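Local coordinates for Blo t 1 allergen (Blomia tropicalis, PDB 5JT8), which is a mite allergen of the papain family and probably cleaves peptide bonds as a cysteine protease once its inhibitory propeptide is removed, at residues V145-Y150 and I158-Q163; K192-T197 and Y223-Y228. One frame throughout, in Å; residues are numbered along the deposited sequence.

Interaction 1. Residues V145-Y150 and I158-Q163; sequences VAESLY and IELSEQ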
ATOM      1  N   VAL A 145      -1.808   3.053   8.891  1.00 22.07           N
ATOM      2  CA  VAL A 145      -1.849   2.280  10.126  1.00 22.01           C
ATOM      3  C   VAL A 145      -1.928   3.228  11.329  1.00 24.60           C
ATOM      4  O   VAL A 145      -2.773   3.046  12.204  1.00 28.46           O
ATOM      5  CB  VAL A 145      -0.620   1.360  10.247  1.00 26.88           C
ATOM      6  CG1 VAL A 145      -0.441   0.862  11.672  1.00 19.80           C
ATOM      7  CG2 VAL A 145      -0.760   0.198   9.280  1.00 27.82           C
ATOM      8  N   ALA A 146      -1.079   4.264  11.342  1.00 23.15           N
ATOM      9  CA  ALA A 146      -1.059   5.219  12.458  1.00 24.48           C
ATOM     10  C   ALA A 146      -2.403   5.925  12.622  1.00 24.06           C
ATOM     11  O   ALA A 146      -2.925   6.046  13.730  1.00 26.40           O
ATOM     12  CB  ALA A 146       0.066   6.257  12.271  1.00 23.02           C
ATOM     13  N   GLU A 147      -2.961   6.394  11.513  1.00 26.10           N
ATOM     14  CA  GLU A 147      -4.258   7.044  11.552  1.00 24.67           C
ATOM     15  C   GLU A 147      -5.336   6.072  12.066  1.00 24.24           C
ATOM     16  O   GLU A 147      -6.172   6.457  12.875  1.00 24.78           O
ATOM     17  CB  GLU A 147      -4.621   7.608  10.165  1.00 27.75           C
ATOM     18  CG  GLU A 147      -3.689   8.734   9.696  1.00 32.69           C
ATOM     19  CD  GLU A 147      -4.002   9.244   8.290  1.00 33.57           C
ATOM     20  OE1 GLU A 147      -4.945   8.738   7.643  1.00 34.78           O
ATOM     21  OE2 GLU A 147      -3.303  10.166   7.826  1.00 27.97           O
ATOM     22  N   SER A 148      -5.285   4.813  11.632  1.00 23.41           N
ATOM     23  CA  SER A 148      -6.217   3.790  12.115  1.00 29.30           C
ATOM     24  C   SER A 148      -6.170   3.637  13.628  1.00 27.06           C
ATOM     25  O   SER A 148      -7.198   3.558  14.299  1.00 23.56           O
ATOM     26  CB  SER A 148      -5.906   2.428  11.477  1.00 26.60           C
ATOM     27  OG  SER A 148      -6.100   2.497  10.088  1.00 33.34           O
ATOM     28  N   LEU A 149      -4.956   3.566  14.154  1.00 23.74           N
ATOM     29  CA  LEU A 149      -4.772   3.414  15.593  1.00 25.36           C
ATOM     30  C   LEU A 149      -5.333   4.602  16.368  1.00 25.22           C
ATOM     31  O   LEU A 149      -5.913   4.405  17.433  1.00 29.92           O
ATOM     32  CB  LEU A 149      -3.291   3.208  15.922  1.00 21.16           C
ATOM     33  CG  LEU A 149      -2.723   1.890  15.403  1.00 23.19           C
ATOM     34  CD1 LEU A 149      -1.230   1.718  15.761  1.00 21.97           C
ATOM     35  CD2 LEU A 149      -3.534   0.712  15.936  1.00 27.76           C
ATOM     36  N   TYR A 150      -5.176   5.830  15.850  1.00 26.18           N
ATOM     37  CA  TYR A 150      -5.740   6.993  16.548  1.00 26.08           C
ATOM     38  C   TYR A 150      -7.256   6.930  16.539  1.00 26.41           C
ATOM     39  O   TYR A 150      -7.915   7.346  17.497  1.00 30.21           O
ATOM     40  CB  TYR A 150      -5.249   8.321  15.938  1.00 33.10           C
ATOM     41  CG  TYR A 150      -3.910   8.716  16.511  1.00 35.73           C
ATOM     42  CD1 TYR A 150      -3.825   9.483  17.670  1.00 40.12           C
ATOM     43  CD2 TYR A 150      -2.738   8.275  15.931  1.00 24.84           C
ATOM     44  CE1 TYR A 150      -2.599   9.813  18.222  1.00 37.19           C
ATOM     45  CE2 TYR A 150      -1.503   8.602  16.466  1.00 30.33           C
ATOM     46  CZ  TYR A 150      -1.439   9.369  17.613  1.00 36.71           C
ATOM     47  OH  TYR A 150      -0.212   9.694  18.151  1.00 37.47           O
ATOM     48  N   ILE A 158      -7.501  11.801  12.201  1.00 40.35           N
ATOM     49  CA  ILE A 158      -6.446  12.704  11.773  1.00 40.00           C
ATOM     50  C   ILE A 158      -5.948  12.299  10.400  1.00 38.44           C
ATOM     51  O   ILE A 158      -6.032  11.124   9.992  1.00 31.62           O
ATOM     52  CB  ILE A 158      -5.275  12.719  12.765  1.00 47.74           C
ATOM     53  CG1 ILE A 158      -4.673  11.320  12.875  1.00 56.91           C
ATOM     54  CG2 ILE A 158      -5.739  13.213  14.136  1.00 49.72           C
ATOM     55  CD1 ILE A 158      -3.707  11.146  14.034  1.00 61.72           C
ATOM     56  N   GLU A 159      -5.463  13.290   9.673  1.00 31.44           N
ATOM     57  CA  GLU A 159      -4.829  13.052   8.399  1.00 35.76           C
ATOM     58  C   GLU A 159      -3.373  13.478   8.525  1.00 36.93           C
ATOM     59  O   GLU A 159      -3.077  14.668   8.673  1.00 38.66           O
ATOM     60  CB  GLU A 159      -5.521  13.824   7.281  1.00 35.70           C
ATOM     61  CG  GLU A 159      -4.922  13.531   5.927  1.00 40.93           C
ATOM     62  CD  GLU A 159      -5.679  14.174   4.794  1.00 49.83           C
ATOM     63  OE1 GLU A 159      -6.659  14.909   5.065  1.00 52.72           O
ATOM     64  OE2 GLU A 159      -5.285  13.944   3.629  1.00 56.60           O
ATOM     65  N   LEU A 160      -2.477  12.501   8.492  1.00 30.95           N
ATOM     66  CA  LEU A 160      -1.059  12.770   8.654  1.00 30.16           C
ATOM     67  C   LEU A 160      -0.394  13.117   7.326  1.00 30.88           C
ATOM     68  O   LEU A 160      -0.910  12.794   6.249  1.00 34.54           O
ATOM     69  CB  LEU A 160      -0.370  11.571   9.297  1.00 28.64           C
ATOM     70  CG  LEU A 160      -0.887  11.190  10.683  1.00 34.21           C
ATOM     71  CD1 LEU A 160      -0.208   9.921  11.180  1.00 30.21           C
ATOM     72  CD2 LEU A 160      -0.710  12.315  11.684  1.00 29.02           C
ATOM     73  N   SER A 161       0.754  13.775   7.423  1.00 31.65           N
ATOM     74  CA  SER A 161       1.535  14.186   6.258  1.00 33.66           C
ATOM     75  C   SER A 161       2.452  13.080   5.722  1.00 39.50           C
ATOM     76  O   SER A 161       3.532  12.841   6.277  1.00 36.40           O
ATOM     77  CB  SER A 161       2.384  15.414   6.617  1.00 34.30           C
ATOM     78  OG  SER A 161       3.168  15.855   5.528  1.00 35.23           O
ATOM     79  N   GLU A 162       2.031  12.416   4.648  1.00 35.89           N
ATOM     80  CA  GLU A 162       2.920  11.513   3.929  1.00 30.58           C
ATOM     81  C   GLU A 162       4.136  12.249   3.370  1.00 31.91           C
ATOM     82  O   GLU A 162       5.227  11.685   3.285  1.00 31.64           O
ATOM     83  CB  GLU A 162       2.190  10.803   2.785  1.00 30.23           C
ATOM     84  CG  GLU A 162       1.294   9.655   3.228  1.00 28.80           C
ATOM     85  CD  GLU A 162      -0.059  10.130   3.747  1.00 32.67           C
ATOM     86  OE1 GLU A 162      -0.339  11.353   3.686  1.00 34.19           O
ATOM     87  OE2 GLU A 162      -0.852   9.273   4.207  1.00 35.56           O
ATOM     88  N   GLN A 163       3.945  13.507   2.988  1.00 33.48           N
ATOM     89  CA  GLN A 163       5.011  14.276   2.351  1.00 35.03           C
ATOM     90  C   GLN A 163       6.174  14.477   3.333  1.00 35.27           C
ATOM     91  O   GLN A 163       7.344  14.459   2.938  1.00 35.94           O
ATOM     92  CB  GLN A 163       4.484  15.626   1.844  1.00 36.82           C
ATOM     93  CG  GLN A 163       5.460  16.436   0.978  1.00 42.70           C
ATOM     94  CD  GLN A 163       5.770  15.773  -0.349  1.00 44.39           C
ATOM     95  OE1 GLN A 163       4.863  15.445  -1.121  1.00 38.27           O
ATOM     96  NE2 GLN A 163       7.058  15.565  -0.620  1.00 39.09           N
TER
HETATM   97  O   HOH W   1      -7.424   8.880  12.639  1.00 34.74           O
HETATM   98  O   HOH W   2      -2.938  10.487   5.153  1.00 39.86           O
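Two torsions place the key groups, the Glu147 carboxylate at Leu160 N and Ile158 CD1 on the Tyr150 ring. CG of Glu147 stands anti to the carbonyl carbon (chi1 -65°) and the chain runs straight on from there, an extended reach that carries the carboxylate from the long central helix of the papain fold, residues 139-154, to the backbone of the loop 158-161. CG1 of Ile158 instead lies between its own N and carbonyl carbon, with the branch then extended, which lays CD1 over one face of the Tyr150 ring, 3.8 Å from the centroid. The polar centre of the contact is Glu147 OE2, which accepts the Leu160 N-H at 2.6 Å; the bond is nearly straight at 168°, but reaches the anti side of the carboxylate and lies 31° out of its plane. OE1 has a salt bridge to Arg129 NH2 and a hydrogen bond with Thr126 OG1, so this buried acid is held at both oxygens; the arginine probably favours ionisation, while Glu162, if charged, would oppose it. Glu162 brings its OE2 to 4.5 Å from Glu147 OE2, with water 2 between the two carboxylates. Leu160 slides past Glu147 in the opposite direction and sets CD1 3.8 Å from Ala146 CB. At the start of the loop, water 1 joins the backbones, donating to Glu147 O at 2.7 Å and accepting from Ile158 N at 3.0 Å.

Interaction 2. Residues K192-T197 and Y223-Y228; sequences KYMIRT and YHVSGY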
ATOM      1  N   LYS A 192       9.625   4.428  12.464  1.00 25.55           N
ATOM      2  CA  LYS A 192      10.786   4.908  13.221  1.00 24.12           C
ATOM      3  C   LYS A 192      10.745   6.436  13.341  1.00 26.83           C
ATOM      4  O   LYS A 192      10.993   7.010  14.405  1.00 29.83           O
ATOM      5  CB  LYS A 192      12.082   4.453  12.544  1.00 36.12           C
ATOM      6  CG  LYS A 192      13.361   4.976  13.173  1.00 43.19           C
ATOM      7  CD  LYS A 192      14.607   4.508  12.404  1.00 45.38           C
ATOM      8  CE  LYS A 192      14.754   2.989  12.465  1.00 44.11           C
ATOM      9  NZ  LYS A 192      15.872   2.510  11.598  1.00 51.58           N
ATOM     10  N   TYR A 193      10.429   7.091  12.232  1.00 26.21           N
ATOM     11  CA  TYR A 193      10.342   8.536  12.200  1.00 30.02           C
ATOM     12  C   TYR A 193       9.167   9.005  13.065  1.00 27.12           C
ATOM     13  O   TYR A 193       9.237  10.024  13.745  1.00 28.27           O
ATOM     14  CB  TYR A 193      10.196   9.015  10.760  1.00 29.98           C
ATOM     15  CG  TYR A 193      10.179  10.507  10.627  1.00 34.84           C
ATOM     16  CD1 TYR A 193       8.985  11.213  10.734  1.00 32.61           C
ATOM     17  CD2 TYR A 193      11.358  11.218  10.395  1.00 34.88           C
ATOM     18  CE1 TYR A 193       8.958  12.582  10.629  1.00 33.50           C
ATOM     19  CE2 TYR A 193      11.344  12.597  10.278  1.00 33.16           C
ATOM     20  CZ  TYR A 193      10.139  13.272  10.388  1.00 33.16           C
ATOM     21  OH  TYR A 193      10.104  14.636  10.272  1.00 36.12           O
ATOM     22  N   MET A 194       8.097   8.231  13.056  1.00 25.88           N
ATOM     23  CA  MET A 194       6.922   8.563  13.842  1.00 30.62           C
ATOM     24  C   MET A 194       7.202   8.457  15.342  1.00 34.16           C
ATOM     25  O   MET A 194       6.606   9.164  16.145  1.00 35.20           O
ATOM     26  CB  MET A 194       5.764   7.656  13.439  1.00 29.17           C
ATOM     27  CG  MET A 194       5.134   8.068  12.128  1.00 31.40           C
ATOM     28  SD  MET A 194       3.564   7.225  11.942  1.00 41.30           S
ATOM     29  CE  MET A 194       3.686   6.696  10.235  1.00 48.07           C
ATOM     30  N   ILE A 195       8.140   7.595  15.714  1.00 28.84           N
ATOM     31  CA  ILE A 195       8.563   7.491  17.107  1.00 24.78           C
ATOM     32  C   ILE A 195       9.459   8.644  17.506  1.00 30.91           C
ATOM     33  O   ILE A 195       9.201   9.346  18.488  1.00 39.69           O
ATOM     34  CB  ILE A 195       9.318   6.165  17.368  1.00 32.98           C
ATOM     35  CG1 ILE A 195       8.359   4.977  17.281  1.00 26.20           C
ATOM     36  CG2 ILE A 195      10.010   6.180  18.733  1.00 28.90           C
ATOM     37  CD1 ILE A 195       9.081   3.662  17.087  1.00 33.56           C
ATOM     38  N   ARG A 196      10.526   8.849  16.747  1.00 27.07           N
ATOM     39  CA  ARG A 196      11.563   9.765  17.194  1.00 28.60           C
ATOM     40  C   ARG A 196      11.181  11.225  17.005  1.00 30.86           C
ATOM     41  O   ARG A 196      11.623  12.095  17.758  1.00 38.24           O
ATOM     42  CB  ARG A 196      12.867   9.456  16.461  1.00 44.01           C
ATOM     43  CG  ARG A 196      13.389   8.054  16.734  1.00 48.67           C
ATOM     44  CD  ARG A 196      14.621   7.736  15.898  1.00 54.09           C
ATOM     45  NE  ARG A 196      15.035   6.345  16.060  1.00 58.53           N
ATOM     46  CZ  ARG A 196      15.956   5.738  15.315  1.00 60.81           C
ATOM     47  NH1 ARG A 196      16.573   6.397  14.338  1.00 66.86           N
ATOM     48  NH2 ARG A 196      16.254   4.466  15.541  1.00 56.52           N
ATOM     49  N   THR A 197      10.357  11.499  15.999  1.00 33.15           N
ATOM     50  CA  THR A 197      10.067  12.885  15.595  1.00 35.42           C
ATOM     51  C   THR A 197       8.566  13.180  15.595  1.00 34.41           C
ATOM     52  O   THR A 197       8.136  14.251  16.000  1.00 34.82           O
ATOM     53  CB  THR A 197      10.627  13.170  14.188  1.00 36.16           C
ATOM     54  OG1 THR A 197      12.031  12.884  14.171  1.00 38.51           O
ATOM     55  CG2 THR A 197      10.393  14.636  13.760  1.00 41.21           C
ATOM     56  N   TYR A 223       2.061  13.841  15.789  1.00 32.53           N
ATOM     57  CA  TYR A 223       1.491  12.568  16.201  1.00 30.08           C
ATOM     58  C   TYR A 223       2.541  11.470  16.113  1.00 31.03           C
ATOM     59  O   TYR A 223       3.178  11.290  15.076  1.00 31.17           O
ATOM     60  CB  TYR A 223       0.271  12.246  15.339  1.00 30.61           C
ATOM     61  CG  TYR A 223      -0.804  13.274  15.547  1.00 34.90           C
ATOM     62  CD1 TYR A 223      -0.782  14.482  14.857  1.00 31.32           C
ATOM     63  CD2 TYR A 223      -1.812  13.065  16.480  1.00 40.06           C
ATOM     64  CE1 TYR A 223      -1.761  15.448  15.072  1.00 44.23           C
ATOM     65  CE2 TYR A 223      -2.797  14.020  16.698  1.00 41.55           C
ATOM     66  CZ  TYR A 223      -2.766  15.210  15.999  1.00 44.16           C
ATOM     67  OH  TYR A 223      -3.740  16.156  16.225  1.00 47.76           O
ATOM     68  N   HIS A 224       2.722  10.747  17.207  1.00 30.90           N
ATOM     69  CA  HIS A 224       3.732   9.704  17.268  1.00 25.75           C
ATOM     70  C   HIS A 224       3.099   8.333  17.300  1.00 29.61           C
ATOM     71  O   HIS A 224       1.902   8.203  17.488  1.00 28.16           O
ATOM     72  CB  HIS A 224       4.599   9.867  18.517  1.00 34.02           C
ATOM     73  CG  HIS A 224       5.287  11.190  18.611  1.00 34.54           C
ATOM     74  ND1 HIS A 224       6.617  11.359  18.287  1.00 43.02           N
ATOM     75  CD2 HIS A 224       4.833  12.408  18.992  1.00 31.35           C
ATOM     76  CE1 HIS A 224       6.953  12.625  18.468  1.00 40.62           C
ATOM     77  NE2 HIS A 224       5.890  13.281  18.898  1.00 36.08           N
ATOM     78  N   VAL A 225       3.926   7.313  17.125  1.00 30.21           N
ATOM     79  CA  VAL A 225       3.626   5.990  17.651  1.00 26.47           C
ATOM     80  C   VAL A 225       4.753   5.726  18.663  1.00 29.41           C
ATOM     81  O   VAL A 225       5.700   6.488  18.719  1.00 25.40           O
ATOM     82  CB  VAL A 225       3.581   4.909  16.559  1.00 26.25           C
ATOM     83  CG1 VAL A 225       2.631   5.319  15.417  1.00 21.78           C
ATOM     84  CG2 VAL A 225       4.984   4.649  16.009  1.00 29.36           C
ATOM     85  N   SER A 226       4.659   4.680  19.467  1.00 25.73           N
ATOM     86  CA  SER A 226       5.719   4.415  20.433  1.00 31.43           C
ATOM     87  C   SER A 226       6.595   3.232  20.033  1.00 34.75           C
ATOM     88  O   SER A 226       7.672   3.025  20.594  1.00 34.86           O
ATOM     89  CB  SER A 226       5.122   4.132  21.793  1.00 30.35           C
ATOM     90  OG  SER A 226       4.631   2.806  21.805  1.00 34.28           O
ATOM     91  N   GLY A 227       6.116   2.429  19.088  1.00 25.83           N
ATOM     92  CA  GLY A 227       6.860   1.251  18.679  1.00 25.43           C
ATOM     93  C   GLY A 227       6.225   0.569  17.489  1.00 28.82           C
ATOM     94  O   GLY A 227       5.108   0.902  17.071  1.00 24.48           O
ATOM     95  N   TYR A 228       6.952  -0.386  16.924  1.00 27.09           N
ATOM     96  CA  TYR A 228       6.445  -1.176  15.816  1.00 25.58           C
ATOM     97  C   TYR A 228       7.175  -2.509  15.788  1.00 27.21           C
ATOM     98  O   TYR A 228       8.274  -2.631  16.328  1.00 26.56           O
ATOM     99  CB  TYR A 228       6.628  -0.436  14.494  1.00 24.16           C
ATOM    100  CG  TYR A 228       8.076  -0.188  14.140  1.00 28.61           C
ATOM    101  CD1 TYR A 228       8.738   0.939  14.605  1.00 32.57           C
ATOM    102  CD2 TYR A 228       8.785  -1.085  13.341  1.00 27.37           C
ATOM    103  CE1 TYR A 228      10.062   1.175  14.271  1.00 36.38           C
ATOM    104  CE2 TYR A 228      10.117  -0.856  13.014  1.00 29.42           C
ATOM    105  CZ  TYR A 228      10.745   0.264  13.478  1.00 37.61           C
ATOM    106  OH  TYR A 228      12.062   0.492  13.142  1.00 44.89           O
TER
HETATM  107  O   HOH W   3       7.513   8.714  20.453  1.00 43.15           O
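Met194 O, near the C-terminal end of helix 187-196, is approached by three groups of the loop 223-226. Val225 N gives it a weak hydrogen bond at 3.4 Å, His224 ND1 another weak one bent to 121°, and His224 CA-H a contact at 3.1 Å. The same ND1 also serves Ile195 O at 3.3 Å, from above the carbonyl plane rather than along a lone pair. With CG anti to its carbonyl carbon (chi1 -58°), the His224 imidazole is turned toward the last helical carbonyls. Water 3 adds a bond of 2.7 Å to Ile195 O and reaches Val225 O more weakly. Beside this polar patch, Ile195 crosses Val225 at about a right angle, CG1 to CG2 3.6 Å, and then puts CD1 at the edge of the Tyr228 ring, 3.7 Å from CD1 of that tyrosine. Ser226 and Gly227 form a classic beta bulge opposite Thr332 where strand 227-230 begins, pairing with 329-332 of the papain fold. With carbonyl oxygens as its acceptors across the contact, ND1 probably carries a proton; two helix-end carbonyls thus share one imidazole N-H, a diffuse polar grip that relies on several bent bonds and on apolar packing alongside.

How the interactions relate
Interaction 1 closes before interaction 2 opens along the chain, and helices 162-168 and 187-196 follow each other. Their centres are 11 Å apart on the same side of the chain's centre, both in the papain-family region, and helix 139-154, which carries one half of interaction 1, also borders interaction 2. Its Tyr150 OH probably hydrogen-bonds His224 O at 2.7 Å, while its Ala146 CB packs 3.6 Å from Met194 SD. Ile158 CD1 likewise touches Tyr223 CD2, whose ring meets that of Tyr150 edge-to-face. The buried interaction 1 therefore continues into interaction 2 at the surface, joining the central helix through helix 187-196 to the small antiparallel sheet of strands 227-230 and 329-332.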